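Local coordinates for protein protoporphyrinogen oxidase (Exiguobacterium sibiricum, PDB 3LOV) that probably oxidises coproporphyrinogen III to coproporphyrin III with molecular oxygen, using bound FAD, in the coproporphyrin-dependent route to heme b, at residues G13-A18 / Y436-A441; A19-E24 / E240-V245; T255-I260 / V281-P286. All coordinates share one frame; numbering follows the deposited sequence.

Overall arrangement
Two of the three contacts illustrate how a dinucleotide-binding fold gathers distant parts of a chain around one cofactor. Interaction 1 joins the start of helix 14-26 to the chain just after strand 435-437; interactions 2 and 3 are nested within the loop it closes and run in series. Interaction 2 lies farther along the same helix, its centre about 12 Å from that of interaction 1. Interaction 3, about 11 Å from the centre of interaction 1, uses strand 280-283, the neighbour of strand 435-437 in the five-stranded parallel sheet. Interactions 1 and 3 touch FAD, at its pyrophosphate and adenine, whereas interaction 2 packs helix on helix, its centre about 18 Å from that of interaction 3.

Interaction 1 of 3, residues G13-A18 / Y436-A441; sequences GITGLA and YLAGLA. With FAD (flavin-adenine dinucleotide), chain B.
Thr15 meets the loop at Ala438 and Gly439 with one branch of its side chain and the FAD pyrophosphate with the other. Its methyl does the work toward the protein: CG2 of Thr15 lies 3.5 Å from N of Gly439 and 3.7 Å from CB of Ala438, a van der Waals contact with backbone and one small side chain. With chi1 at -56°, the hydroxyl stands beside the residue's own backbone N, while the methyl is anti to that N. This division of labour lets OG1 of Thr15 donate a hydrogen bond to O1P of FAD at 2.7 Å. The backbone joins in: N of Thr15 donates to O2P of FAD at 3.3 Å with an N-H...O angle of 160°, and the two bonds hold different oxygens of one phosphate. A valine in place of Thr15 would probably leave O1P without its hydroxyl donor.

Space around the phosphate is tight. CA of Gly13 sits 3.4 Å from O2P of FAD, and a beta carbon at Gly13 would clash with that oxygen. At Gly439, one would come too near O1P and the preceding carbonyl oxygen. Gly439 N is hydrogen-bonded to Ser453 OG, and Cys450 of helix 447-463 touches Thr15. A glycine-rich turn leading into a helix whose first turn meets the pyrophosphate is characteristic of the Rossmann-type FAD-binding fold, consistent with a GxGxxG motif through Gly13 and Gly16.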
loop_
_atom_site.group_PDB
_atom_site.type_symbol
_atom_site.label_atom_id
_atom_site.label_comp_id
_atom_site.label_asym_id
_atom_site.label_seq_id
_atom_site.Cartn_x
_atom_site.Cartn_y
_atom_site.Cartn_z
ATOM N N GLY A 13 9.971 -8.121 7.757
ATOM C CA GLY A 13 9.475 -7.576 6.501
ATOM C C GLY A 13 10.400 -6.448 6.063
ATOM O O GLY A 13 11.484 -6.290 6.612
ATOM N N ILE A 14 9.961 -5.622 5.111
ATOM C CA ILE A 14 10.778 -4.482 4.668
ATOM C C ILE A 14 11.104 -3.490 5.854
ATOM O O ILE A 14 12.191 -2.922 5.930
ATOM C CB ILE A 14 10.143 -3.723 3.451
ATOM C CG1 ILE A 14 11.204 -2.795 2.802
ATOM C CG2 ILE A 14 8.812 -2.996 3.856
ATOM C CD1 ILE A 14 10.743 -1.992 1.595
ATOM N N THR A 15 10.159 -3.270 6.755
ATOM C CA THR A 15 10.333 -2.295 7.813
ATOM C C THR A 15 11.448 -2.747 8.771
ATOM O O THR A 15 12.329 -1.953 9.154
ATOM C CB THR A 15 9.018 -2.079 8.591
ATOM O OG1 THR A 15 7.994 -1.691 7.645
ATOM C CG2 THR A 15 9.211 -0.998 9.660
ATOM N N GLY A 16 11.397 -4.017 9.147
ATOM C CA GLY A 16 12.397 -4.612 10.026
ATOM C C GLY A 16 13.783 -4.742 9.377
ATOM O O GLY A 16 14.772 -4.503 10.038
ATOM N N LEU A 17 13.842 -5.111 8.100
ATOM C CA LEU A 17 15.110 -5.248 7.367
ATOM C C LEU A 17 15.734 -3.884 7.102
ATOM O O LEU A 17 16.938 -3.692 7.298
ATOM C CB LEU A 17 14.916 -6.019 6.052
ATOM C CG LEU A 17 14.819 -7.537 6.193
ATOM C CD1 LEU A 17 14.489 -8.205 4.883
ATOM C CD2 LEU A 17 16.138 -8.078 6.778
ATOM N N ALA A 18 14.911 -2.911 6.727
ATOM C CA ALA A 18 15.365 -1.531 6.643
ATOM C C ALA A 18 15.825 -1.011 7.998
ATOM O O ALA A 18 16.829 -0.290 8.098
ATOM C CB ALA A 18 14.277 -0.628 6.097
ATOM N N TYR A 436 9.954 0.955 20.657
ATOM C CA TYR A 436 9.616 1.834 19.531
ATOM C C TYR A 436 8.814 0.995 18.547
ATOM O O TYR A 436 8.911 -0.246 18.536
ATOM C CB TYR A 436 10.895 2.429 18.874
ATOM C CG TYR A 436 11.714 3.306 19.816
ATOM C CD1 TYR A 436 12.643 2.763 20.717
ATOM C CD2 TYR A 436 11.550 4.666 19.816
ATOM C CE1 TYR A 436 13.357 3.602 21.621
ATOM C CE2 TYR A 436 12.265 5.505 20.696
ATOM C CZ TYR A 436 13.158 4.957 21.588
ATOM O OH TYR A 436 13.820 5.827 22.403
ATOM N N LEU A 437 7.968 1.675 17.780
ATOM C CA LEU A 437 7.098 1.062 16.771
ATOM C C LEU A 437 7.374 1.612 15.376
ATOM O O LEU A 437 7.557 2.818 15.213
ATOM C CB LEU A 437 5.622 1.376 17.108
ATOM C CG LEU A 437 5.157 1.122 18.525
ATOM C CD1 LEU A 437 3.729 1.596 18.760
ATOM C CD2 LEU A 437 5.260 -0.362 18.830
ATOM N N ALA A 438 7.312 0.740 14.366
ATOM C CA ALA A 438 7.458 1.138 12.967
ATOM C C ALA A 438 6.761 0.140 12.059
ATOM O O ALA A 438 6.539 -1.014 12.416
ATOM C CB ALA A 438 8.970 1.266 12.585
ATOM N N GLY A 439 6.380 0.605 10.883
ATOM C CA GLY A 439 5.652 -0.198 9.939
ATOM C C GLY A 439 4.374 0.409 9.409
ATOM O O GLY A 439 4.053 1.572 9.640
ATOM N N LEU A 440 3.626 -0.416 8.691
ATOM C CA LEU A 440 2.536 0.098 7.856
ATOM C C LEU A 440 1.334 0.621 8.626
ATOM O O LEU A 440 0.513 1.342 8.046
ATOM C CB LEU A 440 2.104 -0.945 6.849
ATOM C CG LEU A 440 1.071 -2.029 7.177
ATOM C CD1 LEU A 440 0.578 -2.505 5.808
ATOM C CD2 LEU A 440 1.631 -3.184 7.996
ATOM N N ALA A 441 1.241 0.279 9.914
ATOM C CA ALA A 441 0.124 0.767 10.753
ATOM C C ALA A 441 0.292 2.253 11.034
ATOM O O ALA A 441 -0.684 2.961 11.384
ATOM C CB ALA A 441 0.105 0.048 12.076
HETATM P PA FAD B . 4.904 -6.980 6.820
HETATM O O1A FAD B . 5.354 -7.080 5.402
HETATM O O2A FAD B . 3.532 -7.423 7.165
HETATM O O5B FAD B . 5.939 -7.779 7.728
HETATM C C5B FAD B . 5.662 -8.145 9.055
HETATM C C4B FAD B . 6.668 -9.231 9.455
HETATM O O4B FAD B . 6.583 -9.507 10.855
HETATM C C3B FAD B . 6.415 -10.511 8.685
HETATM O O3B FAD B . 7.613 -11.053 8.158
HETATM C C2B FAD B . 5.791 -11.380 9.760
HETATM O O2B FAD B . 6.048 -12.729 9.589
HETATM C C1B FAD B . 6.471 -10.892 11.022
HETATM N N9A FAD B . 5.759 -11.171 12.278
HETATM C C8A FAD B . 4.416 -11.216 12.582
HETATM N N7A FAD B . 4.248 -11.517 13.895
HETATM C C5A FAD B . 5.492 -11.672 14.441
HETATM C C6A FAD B . 5.957 -11.960 15.726
HETATM N N6A FAD B . 5.116 -12.120 16.745
HETATM N N1A FAD B . 7.320 -12.052 15.959
HETATM C C2A FAD B . 8.218 -11.820 14.946
HETATM N N3A FAD B . 7.757 -11.508 13.680
HETATM C C4A FAD B . 6.432 -11.459 13.436
HETATM N N1 FAD B . 2.963 -0.776 -1.021
HETATM C C2 FAD B . 3.541 -0.137 -2.084
HETATM O O2 FAD B . 4.377 0.759 -1.902
HETATM N N3 FAD B . 3.173 -0.476 -3.361
HETATM C C4 FAD B . 2.237 -1.412 -3.615
HETATM O O4 FAD B . 1.982 -1.685 -4.773
HETATM C C4X FAD B . 1.610 -2.049 -2.565
HETATM N N5 FAD B . 0.682 -3.046 -2.819
HETATM C C5X FAD B . 0.081 -3.690 -1.734
HETATM C C6 FAD B . -0.888 -4.673 -1.963
HETATM C C7 FAD B . -1.502 -5.327 -0.881
HETATM C C7M FAD B . -2.533 -6.386 -1.134
HETATM C C8 FAD B . -1.121 -5.026 0.440
HETATM C C8M FAD B . -1.767 -5.698 1.639
HETATM C C9 FAD B . -0.148 -4.062 0.679
HETATM C C9A FAD B . 0.461 -3.378 -0.398
HETATM N N10 FAD B . 1.439 -2.405 -0.160
HETATM C C10 FAD B . 2.004 -1.738 -1.255
HETATM C "C1'" FAD B . 1.885 -1.995 1.224
HETATM C "C2'" FAD B . 3.172 -2.778 1.580
HETATM O "O2'" FAD B . 2.871 -4.124 1.616
HETATM C "C3'" FAD B . 3.771 -2.375 2.934
HETATM O "O3'" FAD B . 4.364 -1.099 2.731
HETATM C "C4'" FAD B . 4.881 -3.306 3.487
HETATM O "O4'" FAD B . 4.863 -4.642 3.019
HETATM C "C5'" FAD B . 4.805 -3.424 4.997
HETATM O "O5'" FAD B . 5.917 -4.150 5.454
HETATM P P FAD B . 6.107 -4.358 7.008
HETATM O O1P FAD B . 5.712 -3.143 7.805
HETATM O O2P FAD B . 7.443 -4.964 7.368
HETATM O O3P FAD B . 4.977 -5.479 7.385
#

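Interaction 2 of 3, residues A19-E24 / E240-V245; sequences AAYYAE and ERLEEV
Two helices of the FAD-binding region, 14-26 and 235-245, run side by side here, with Tyr21 of the first set against Leu242 and Val245 of the second. Their short segments point nearly the same way, crossing at 30° with axes 9.9 Å apart at closest approach, and the contact between them is apolar. With CG of Tyr21 anti to its backbone N (chi1 174°), the CD1 side of the ring is presented to Val245, whose CG2 arrives at the ring edge, near its plane, 3.8 Å from CD1 of Tyr21. One turn earlier, CD2 of Leu242 approaches the root of the same side chain, 4.2 Å from CB of Tyr21.

Tyr21 is also packed within its own helix and beyond: its CD2 lies 3.7 Å above one face of the Tyr22 ring, offset toward the rim, Arg25 makes a cation-pi contact with it, and Leu72 and Ala75 of helix 68-75 touch it. Glu24, near the end of helix 235-245, turns its carboxylate to the chain that follows, where OE1 bonds to N of Glu247 and OE2 to N of Arg248 and OG of Ser249. The arrangement is that of a near-parallel helix pair, in which the helix of the first beta-alpha unit of a Rossmann-type fold is flanked by a later helix.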
loop_
_atom_site.group_PDB
_atom_site.type_symbol
_atom_site.label_atom_id
_atom_site.label_comp_id
_atom_site.label_asym_id
_atom_site.label_seq_id
_atom_site.Cartn_x
_atom_site.Cartn_y
_atom_site.Cartn_z
ATOM N N ALA A 19 15.095 -1.347 9.045
ATOM C CA ALA A 19 15.527 -0.908 10.350
ATOM C C ALA A 19 16.951 -1.467 10.661
ATOM O O ALA A 19 17.769 -0.770 11.218
ATOM C CB ALA A 19 14.521 -1.317 11.442
ATOM N N ALA A 20 17.240 -2.706 10.295
ATOM C CA ALA A 20 18.520 -3.297 10.698
ATOM C C ALA A 20 19.640 -2.585 9.937
ATOM O O ALA A 20 20.710 -2.338 10.511
ATOM C CB ALA A 20 18.554 -4.770 10.422
ATOM N N TYR A 21 19.364 -2.282 8.658
ATOM C CA TYR A 21 20.302 -1.643 7.738
ATOM C C TYR A 21 20.685 -0.313 8.316
ATOM O O TYR A 21 21.871 0.016 8.421
ATOM C CB TYR A 21 19.675 -1.438 6.341
ATOM C CG TYR A 21 20.571 -0.642 5.397
ATOM C CD1 TYR A 21 21.599 -1.255 4.684
ATOM C CD2 TYR A 21 20.399 0.734 5.239
ATOM C CE1 TYR A 21 22.437 -0.503 3.851
ATOM C CE2 TYR A 21 21.218 1.468 4.433
ATOM C CZ TYR A 21 22.229 0.842 3.725
ATOM O OH TYR A 21 23.053 1.582 2.922
ATOM N N TYR A 22 19.679 0.471 8.676
ATOM C CA TYR A 22 19.937 1.797 9.198
ATOM C C TYR A 22 20.557 1.721 10.593
ATOM O O TYR A 22 21.358 2.577 10.939
ATOM C CB TYR A 22 18.666 2.646 9.255
ATOM C CG TYR A 22 18.083 3.001 7.915
ATOM C CD1 TYR A 22 18.831 3.695 6.979
ATOM C CD2 TYR A 22 16.763 2.667 7.593
ATOM C CE1 TYR A 22 18.301 4.033 5.736
ATOM C CE2 TYR A 22 16.211 2.995 6.340
ATOM C CZ TYR A 22 17.005 3.668 5.417
ATOM O OH TYR A 22 16.499 4.002 4.187
ATOM N N ALA A 23 20.158 0.732 11.403
ATOM C CA ALA A 23 20.712 0.576 12.745
ATOM C C ALA A 23 22.187 0.222 12.660
ATOM O O ALA A 23 22.965 0.686 13.497
ATOM C CB ALA A 23 19.927 -0.512 13.632
ATOM N N GLU A 24 22.580 -0.607 11.689
ATOM C CA GLU A 24 24.018 -0.965 11.584
ATOM C C GLU A 24 24.863 0.306 11.424
ATOM O O GLU A 24 25.877 0.459 12.088
ATOM C CB GLU A 24 24.309 -2.001 10.493
ATOM C CG GLU A 24 23.885 -3.406 10.900
ATOM C CD GLU A 24 24.454 -4.523 10.052
ATOM O OE1 GLU A 24 25.185 -4.242 9.067
ATOM O OE2 GLU A 24 24.163 -5.717 10.398
ATOM N N GLU A 240 16.345 -9.773 -0.369
ATOM C CA GLU A 240 17.524 -10.617 -0.432
ATOM C C GLU A 240 18.790 -9.792 -0.321
ATOM O O GLU A 240 19.668 -10.128 0.462
ATOM C CB GLU A 240 17.502 -11.435 -1.735
ATOM C CG GLU A 240 16.536 -12.583 -1.659
ATOM C CD GLU A 240 16.056 -13.116 -3.012
ATOM O OE1 GLU A 240 16.304 -12.500 -4.066
ATOM O OE2 GLU A 240 15.405 -14.169 -3.024
ATOM N N ARG A 241 18.876 -8.677 -1.047
ATOM C CA ARG A 241 20.061 -7.820 -0.975
ATOM C C ARG A 241 20.174 -7.145 0.379
ATOM O O ARG A 241 21.278 -6.979 0.899
ATOM C CB ARG A 241 20.049 -6.759 -2.090
ATOM C CG ARG A 241 21.251 -5.802 -2.124
ATOM C CD ARG A 241 22.601 -6.527 -2.216
ATOM N NE ARG A 241 22.676 -7.402 -3.390
ATOM C CZ ARG A 241 22.986 -7.008 -4.630
ATOM N NH1 ARG A 241 23.272 -5.731 -4.904
ATOM N NH2 ARG A 241 23.008 -7.903 -5.612
ATOM N N LEU A 242 19.043 -6.745 0.980
ATOM C CA LEU A 242 19.146 -6.144 2.312
ATOM C C LEU A 242 19.774 -7.113 3.308
ATOM O O LEU A 242 20.670 -6.735 4.072
ATOM C CB LEU A 242 17.785 -5.679 2.876
ATOM C CG LEU A 242 17.315 -4.351 2.315
ATOM C CD1 LEU A 242 15.820 -4.174 2.616
ATOM C CD2 LEU A 242 18.193 -3.185 2.845
ATOM N N GLU A 243 19.314 -8.354 3.294
ATOM C CA GLU A 243 19.860 -9.342 4.196
ATOM C C GLU A 243 21.348 -9.494 3.941
ATOM O O GLU A 243 22.167 -9.453 4.867
ATOM C CB GLU A 243 19.179 -10.703 4.047
ATOM C CG GLU A 243 19.684 -11.662 5.125
ATOM C CD GLU A 243 19.139 -13.052 5.072
ATOM O OE1 GLU A 243 18.500 -13.430 4.076
ATOM O OE2 GLU A 243 19.393 -13.790 6.050
ATOM N N GLU A 244 21.687 -9.669 2.677
ATOM C CA GLU A 244 23.087 -9.818 2.243
ATOM C C GLU A 244 24.036 -8.675 2.706
ATOM O O GLU A 244 25.116 -8.944 3.159
ATOM C CB GLU A 244 23.064 -9.984 0.729
ATOM C CG GLU A 244 24.331 -10.362 0.027
ATOM C CD GLU A 244 24.105 -10.293 -1.481
ATOM O OE1 GLU A 244 23.190 -11.000 -1.966
ATOM O OE2 GLU A 244 24.782 -9.491 -2.164
ATOM N N VAL A 245 23.627 -7.416 2.651
ATOM C CA VAL A 245 24.495 -6.320 3.077
ATOM C C VAL A 245 24.576 -6.087 4.594
ATOM O O VAL A 245 25.343 -5.266 5.050
ATOM C CB VAL A 245 24.155 -4.963 2.344
ATOM C CG1 VAL A 245 24.160 -5.174 0.834
ATOM C CG2 VAL A 245 22.824 -4.365 2.799
#

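Interaction 3 of 3, residues T255-I260 / V281-P286; sequences TPLLAI and VLLTIP. With FAD (flavin-adenine dinucleotide), chain B.
Leu257 and Leu283 meet beside the adenine site of a Rossmann-type FAD-binding fold, one from the segment leading into strand 259-263 and one from the parallel sheet. The apolar contacts come first. CD2 of Leu257 touches CD2 of Leu283 at 3.8 Å, the two side chains meeting at about a right angle, and CD1 of Ile260 reaches CD1 of Leu283 at 4.3 Å. Leu283 thus receives a separate partner on each of its methyl branches, while Val10 of the neighbouring strand 6-10 packs against both Leu257 and Leu283.

Hydrogen bonds then fix the adenine to the backbone of a single residue. N of Leu257 donates to N1A of FAD at 3.1 Å and a nearly straight 174°, while N6A of FAD donates to O of Leu257 at 3.3 Å. Together the two bonds engage the N1/N6 (Watson-Crick) edge of the base.

Van der Waals contacts with the base come from the 281-286 side. CD of Pro286 lies 3.6 Å from C8A of FAD. Ile285 has CG1 lodged between its backbone N and carbonyl carbon (chi1 66°), with its other branch beside the backbone N, and that methyl, CG2 of Ile285, lies 3.3 Å from C4A of FAD.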
loop_
_atom_site.group_PDB
_atom_site.type_symbol
_atom_site.label_atom_id
_atom_site.label_comp_id
_atom_site.label_asym_id
_atom_site.label_seq_id
_atom_site.Cartn_x
_atom_site.Cartn_y
_atom_site.Cartn_z
ATOM N N THR A 255 11.154 -17.662 14.648
ATOM C CA THR A 255 11.277 -17.298 16.043
ATOM C C THR A 255 10.312 -16.179 16.380
ATOM O O THR A 255 10.691 -15.033 16.502
ATOM C CB THR A 255 12.696 -16.905 16.402
ATOM O OG1 THR A 255 13.589 -17.895 15.905
ATOM C CG2 THR A 255 12.859 -16.791 17.916
ATOM N N PRO A 256 9.037 -16.521 16.557
ATOM C CA PRO A 256 8.115 -15.461 16.892
ATOM C C PRO A 256 8.387 -14.909 18.268
ATOM O O PRO A 256 8.838 -15.640 19.145
ATOM C CB PRO A 256 6.755 -16.153 16.857
ATOM C CG PRO A 256 7.049 -17.576 17.011
ATOM C CD PRO A 256 8.335 -17.781 16.274
ATOM N N LEU A 257 8.138 -13.619 18.451
ATOM C CA LEU A 257 8.187 -13.011 19.780
ATOM C C LEU A 257 6.841 -13.303 20.405
ATOM O O LEU A 257 5.814 -13.031 19.793
ATOM C CB LEU A 257 8.402 -11.494 19.701
ATOM C CG LEU A 257 8.222 -10.720 21.012
ATOM C CD1 LEU A 257 9.337 -11.150 21.983
ATOM C CD2 LEU A 257 8.197 -9.182 20.827
ATOM N N LEU A 258 6.867 -13.851 21.612
ATOM C CA LEU A 258 5.675 -14.354 22.305
ATOM C C LEU A 258 5.269 -13.510 23.501
ATOM O O LEU A 258 4.120 -13.559 23.913
ATOM C CB LEU A 258 5.950 -15.772 22.788
ATOM C CG LEU A 258 6.271 -16.811 21.727
ATOM C CD1 LEU A 258 6.574 -18.180 22.355
ATOM C CD2 LEU A 258 5.125 -16.922 20.738
ATOM N N ALA A 259 6.196 -12.746 24.074
ATOM C CA ALA A 259 5.914 -11.972 25.293
ATOM C C ALA A 259 7.071 -11.063 25.594
ATOM O O ALA A 259 8.213 -11.364 25.231
ATOM C CB ALA A 259 5.669 -12.885 26.492
ATOM N N ILE A 260 6.773 -9.946 26.248
ATOM C CA ILE A 260 7.796 -8.983 26.713
ATOM C C ILE A 260 7.686 -8.824 28.252
ATOM O O ILE A 260 6.621 -8.536 28.775
ATOM C CB ILE A 260 7.618 -7.611 26.005
ATOM C CG1 ILE A 260 7.787 -7.761 24.468
ATOM C CG2 ILE A 260 8.614 -6.547 26.532
ATOM C CD1 ILE A 260 7.587 -6.464 23.689
ATOM N N VAL A 281 13.779 -2.171 21.780
ATOM C CA VAL A 281 12.940 -3.054 21.003
ATOM C C VAL A 281 12.214 -2.237 19.922
ATOM O O VAL A 281 11.552 -1.238 20.254
ATOM C CB VAL A 281 11.906 -3.775 21.890
ATOM C CG1 VAL A 281 11.128 -4.852 21.067
ATOM C CG2 VAL A 281 12.575 -4.400 23.117
ATOM N N LEU A 282 12.348 -2.651 18.657
ATOM C CA LEU A 282 11.572 -2.074 17.549
ATOM C C LEU A 282 10.573 -3.126 17.082
ATOM O O LEU A 282 10.946 -4.169 16.516
ATOM C CB LEU A 282 12.451 -1.536 16.387
ATOM C CG LEU A 282 11.709 -0.744 15.260
ATOM C CD1 LEU A 282 11.166 0.662 15.685
ATOM C CD2 LEU A 282 12.603 -0.565 14.043
ATOM N N LEU A 283 9.294 -2.868 17.382
ATOM C CA LEU A 283 8.203 -3.704 16.910
ATOM C C LEU A 283 7.732 -3.263 15.500
ATOM O O LEU A 283 7.299 -2.136 15.312
ATOM C CB LEU A 283 7.038 -3.713 17.935
ATOM C CG LEU A 283 7.400 -4.169 19.357
ATOM C CD1 LEU A 283 6.214 -4.030 20.366
ATOM C CD2 LEU A 283 7.904 -5.644 19.340
ATOM N N THR A 284 7.796 -4.177 14.525
ATOM C CA THR A 284 7.401 -3.888 13.144
ATOM C C THR A 284 6.354 -4.890 12.682
ATOM O O THR A 284 6.040 -4.975 11.499
ATOM C CB THR A 284 8.642 -3.858 12.177
ATOM O OG1 THR A 284 9.128 -5.177 11.901
ATOM C CG2 THR A 284 9.793 -3.052 12.788
ATOM N N ILE A 285 5.807 -5.619 13.652
ATOM C CA ILE A 285 4.849 -6.678 13.436
ATOM C C ILE A 285 3.426 -6.082 13.418
ATOM O O ILE A 285 3.258 -4.917 13.728
ATOM C CB ILE A 285 4.927 -7.729 14.545
ATOM C CG1 ILE A 285 4.484 -7.143 15.902
ATOM C CG2 ILE A 285 6.326 -8.334 14.586
ATOM C CD1 ILE A 285 4.519 -8.186 17.055
ATOM N N PRO A 286 2.427 -6.874 13.029
ATOM C CA PRO A 286 1.085 -6.291 12.945
ATOM C C PRO A 286 0.634 -5.683 14.284
ATOM O O PRO A 286 0.829 -6.279 15.355
ATOM C CB PRO A 286 0.207 -7.484 12.582
ATOM C CG PRO A 286 1.119 -8.450 11.830
ATOM C CD PRO A 286 2.520 -8.187 12.342
HETATM P PA FAD B . 4.904 -6.980 6.820
HETATM O O1A FAD B . 5.354 -7.080 5.402
HETATM O O2A FAD B . 3.532 -7.423 7.165
HETATM O O5B FAD B . 5.939 -7.779 7.728
HETATM C C5B FAD B . 5.662 -8.145 9.055
HETATM C C4B FAD B . 6.668 -9.231 9.455
HETATM O O4B FAD B . 6.583 -9.507 10.855
HETATM C C3B FAD B . 6.415 -10.511 8.685
HETATM O O3B FAD B . 7.613 -11.053 8.158
HETATM C C2B FAD B . 5.791 -11.380 9.760
HETATM O O2B FAD B . 6.048 -12.729 9.589
HETATM C C1B FAD B . 6.471 -10.892 11.022
HETATM N N9A FAD B . 5.759 -11.171 12.278
HETATM C C8A FAD B . 4.416 -11.216 12.582
HETATM N N7A FAD B . 4.248 -11.517 13.895
HETATM C C5A FAD B . 5.492 -11.672 14.441
HETATM C C6A FAD B . 5.957 -11.960 15.726
HETATM N N6A FAD B . 5.116 -12.120 16.745
HETATM N N1A FAD B . 7.320 -12.052 15.959
HETATM C C2A FAD B . 8.218 -11.820 14.946
HETATM N N3A FAD B . 7.757 -11.508 13.680
HETATM C C4A FAD B . 6.432 -11.459 13.436
HETATM N N1 FAD B . 2.963 -0.776 -1.021
HETATM C C2 FAD B . 3.541 -0.137 -2.084
HETATM O O2 FAD B . 4.377 0.759 -1.902
HETATM N N3 FAD B . 3.173 -0.476 -3.361
HETATM C C4 FAD B . 2.237 -1.412 -3.615
HETATM O O4 FAD B . 1.982 -1.685 -4.773
HETATM C C4X FAD B . 1.610 -2.049 -2.565
HETATM N N5 FAD B . 0.682 -3.046 -2.819
HETATM C C5X FAD B . 0.081 -3.690 -1.734
HETATM C C6 FAD B . -0.888 -4.673 -1.963
HETATM C C7 FAD B . -1.502 -5.327 -0.881
HETATM C C7M FAD B . -2.533 -6.386 -1.134
HETATM C C8 FAD B . -1.121 -5.026 0.440
HETATM C C8M FAD B . -1.767 -5.698 1.639
HETATM C C9 FAD B . -0.148 -4.062 0.679
HETATM C C9A FAD B . 0.461 -3.378 -0.398
HETATM N N10 FAD B . 1.439 -2.405 -0.160
HETATM C C10 FAD B . 2.004 -1.738 -1.255
HETATM C "C1'" FAD B . 1.885 -1.995 1.224
HETATM C "C2'" FAD B . 3.172 -2.778 1.580
HETATM O "O2'" FAD B . 2.871 -4.124 1.616
HETATM C "C3'" FAD B . 3.771 -2.375 2.934
HETATM O "O3'" FAD B . 4.364 -1.099 2.731
HETATM C "C4'" FAD B . 4.881 -3.306 3.487
HETATM O "O4'" FAD B . 4.863 -4.642 3.019
HETATM C "C5'" FAD B . 4.805 -3.424 4.997
HETATM O "O5'" FAD B . 5.917 -4.150 5.454
HETATM P P FAD B . 6.107 -4.358 7.008
HETATM O O1P FAD B . 5.712 -3.143 7.805
HETATM O O2P FAD B . 7.443 -4.964 7.368
HETATM O O3P FAD B . 4.977 -5.479 7.385
#